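Local structure of uncharacterized protein (3B4Q) at residues Leu47-Ile51 and Phe77-Tyr81. The protein is of unknown function but probably belongs, as a small all-helical domain, to the C-terminal part of a resuscitation-promoting factor of the Rpf1 type. Residues are numbered along the deposited sequence; the frame is centred on the assembly and turned at random.
Sequences LYNAI and FNGFY
With CG of Leu47 swung opposite its backbone N (chi1 -179°) and the Phe80 ring carried on a similarly extended chi1 of 173°, the two side chains reach from their helices and meet between them. The pairing illustrates how large aromatic residues can bridge helices set well apart: the axes of 47-51 and 77-81 approach no closer than 12.4 Å, yet run nearly in the same direction, at 20°. Leu47 CG sits at the edge of the Phe80 ring, in its plane, 3.8 Å from CE2. One branch of the leucine, CD2, does most of the remaining work. Leu47 CD2 lies 3.8 Å from Phe80 CE2, 3.9 Å from CZ of Phe77, whose side chain crosses that of Leu47 at about a right angle, and 4.0 Å from Tyr81 CD1, so that a single methyl touches three aromatic rings carried within about one turn of helix. The far corner of Phe80 passes on to the next residue of the other helix, its CZ standing 3.9 Å from Tyr48 CB, close to where that side chain leaves the backbone. The Tyr48 ring itself leads away and stacks on Tyr70. Ile51, a turn beyond Leu47, adds a looser touch, with CD1 4.4 Å from Phe80 CZ. Helix 85-91 closes over part of the same cluster, Ile88 packing on Leu47, Ile51 and Tyr81, while Phe77 and Tyr81 also meet Val13 of helix 10-13. All six touching residues are buried near the centre of the chain. Every contact between the two segments is carbon against carbon, which implies that 47-51 and 77-81 are joined by van der Waals packing and the exclusion of water; a polar link between the same two helices comes from the hydrogen bond of Phe77 N to Glu40.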
loop_
_atom_site.group_PDB
_atom_site.type_symbol
_atom_site.label_atom_id
_atom_site.label_comp_id
_atom_site.label_asym_id
_atom_site.label_seq_id
_atom_site.Cartn_x
_atom_site.Cartn_y
_atom_site.Cartn_z
ATOM N N LEU A 47 3.104 1.869 -0.248
ATOM C CA LEU A 47 2.130 1.984 -1.314
ATOM C C LEU A 47 1.688 3.458 -1.493
ATOM O O LEU A 47 1.545 3.959 -2.628
ATOM C CB LEU A 47 0.939 1.074 -1.026
ATOM C CG LEU A 47 -0.195 1.053 -2.070
ATOM C CD1 LEU A 47 0.423 0.878 -3.496
ATOM C CD2 LEU A 47 -1.174 0.000 -1.719
ATOM N N TYR A 48 1.490 4.168 -0.385
ATOM C CA TYR A 48 1.159 5.570 -0.494
ATOM C C TYR A 48 2.282 6.292 -1.267
ATOM O O TYR A 48 2.042 7.107 -2.172
ATOM C CB TYR A 48 0.976 6.168 0.897
ATOM C CG TYR A 48 0.598 7.635 0.887
ATOM C CD1 TYR A 48 -0.540 8.051 0.212
ATOM C CD2 TYR A 48 1.363 8.582 1.542
ATOM C CE1 TYR A 48 -0.937 9.369 0.179
ATOM C CE2 TYR A 48 0.970 9.938 1.520
ATOM C CZ TYR A 48 -0.182 10.295 0.820
ATOM O OH TYR A 48 -0.625 11.590 0.745
ATOM N N ASN A 49 3.528 5.965 -0.938
ATOM C CA ASN A 49 4.600 6.631 -1.641
ATOM C C ASN A 49 4.606 6.281 -3.115
ATOM O O ASN A 49 4.831 7.166 -3.939
ATOM C CB ASN A 49 5.956 6.329 -1.015
ATOM C CG ASN A 49 7.046 7.216 -1.585
ATOM O OD1 ASN A 49 6.996 8.444 -1.472
ATOM N ND2 ASN A 49 8.012 6.592 -2.241
ATOM N N ALA A 50 4.312 5.019 -3.455
ATOM C CA ALA A 50 4.301 4.600 -4.860
ATOM C C ALA A 50 3.257 5.384 -5.658
ATOM O O ALA A 50 3.482 5.772 -6.811
ATOM C CB ALA A 50 3.998 3.087 -4.970
ATOM N N ILE A 51 2.106 5.606 -5.043
ATOM C CA ILE A 51 1.043 6.401 -5.670
ATOM C C ILE A 51 1.558 7.821 -5.926
ATOM O O ILE A 51 1.366 8.374 -7.015
ATOM C CB ILE A 51 -0.204 6.444 -4.792
ATOM C CG1 ILE A 51 -0.801 5.018 -4.683
ATOM C CG2 ILE A 51 -1.209 7.507 -5.350
ATOM C CD1 ILE A 51 -1.813 4.806 -3.530
ATOM N N PHE A 77 -3.679 -2.186 6.554
ATOM C CA PHE A 77 -3.330 -2.335 5.132
ATOM C C PHE A 77 -4.550 -2.640 4.245
ATOM O O PHE A 77 -4.767 -2.002 3.195
ATOM C CB PHE A 77 -2.190 -3.311 4.843
ATOM C CG PHE A 77 -1.807 -3.279 3.400
ATOM C CD1 PHE A 77 -0.979 -2.252 2.908
ATOM C CD2 PHE A 77 -2.386 -4.169 2.497
ATOM C CE1 PHE A 77 -0.683 -2.183 1.571
ATOM C CE2 PHE A 77 -2.099 -4.103 1.138
ATOM C CZ PHE A 77 -1.245 -3.102 0.675
ATOM N N ASN A 78 -5.332 -3.632 4.646
ATOM C CA ASN A 78 -6.499 -3.999 3.827
ATOM C C ASN A 78 -7.417 -2.788 3.685
ATOM O O ASN A 78 -7.904 -2.508 2.590
ATOM C CB ASN A 78 -7.270 -5.164 4.481
ATOM C CG ASN A 78 -8.449 -5.572 3.657
ATOM O OD1 ASN A 78 -9.602 -5.206 3.958
ATOM N ND2 ASN A 78 -8.185 -6.231 2.561
ATOM N N GLY A 79 -7.620 -2.041 4.778
ATOM C CA GLY A 79 -8.511 -0.881 4.714
ATOM C C GLY A 79 -7.966 0.179 3.775
ATOM O O GLY A 79 -8.713 0.787 2.978
ATOM N N PHE A 80 -6.653 0.405 3.849
ATOM C CA PHE A 80 -6.026 1.426 2.997
ATOM C C PHE A 80 -6.123 1.052 1.522
ATOM O O PHE A 80 -6.483 1.877 0.673
ATOM C CB PHE A 80 -4.555 1.574 3.396
ATOM C CG PHE A 80 -3.768 2.487 2.480
ATOM C CD1 PHE A 80 -3.940 3.861 2.524
ATOM C CD2 PHE A 80 -2.870 1.947 1.538
ATOM C CE1 PHE A 80 -3.231 4.710 1.671
ATOM C CE2 PHE A 80 -2.159 2.799 0.685
ATOM C CZ PHE A 80 -2.343 4.195 0.764
ATOM N N TYR A 81 -5.808 -0.192 1.226
ATOM C CA TYR A 81 -5.834 -0.651 -0.159
ATOM C C TYR A 81 -7.261 -0.609 -0.701
ATOM O O TYR A 81 -7.493 -0.098 -1.806
ATOM C CB TYR A 81 -5.283 -2.056 -0.249
ATOM C CG TYR A 81 -5.323 -2.602 -1.667
ATOM C CD1 TYR A 81 -4.543 -2.015 -2.695
ATOM C CD2 TYR A 81 -6.162 -3.664 -2.003
ATOM C CE1 TYR A 81 -4.612 -2.498 -4.018
ATOM C CE2 TYR A 81 -6.237 -4.152 -3.306
ATOM C CZ TYR A 81 -5.442 -3.588 -4.312
ATOM O OH TYR A 81 -5.515 -4.078 -5.635
#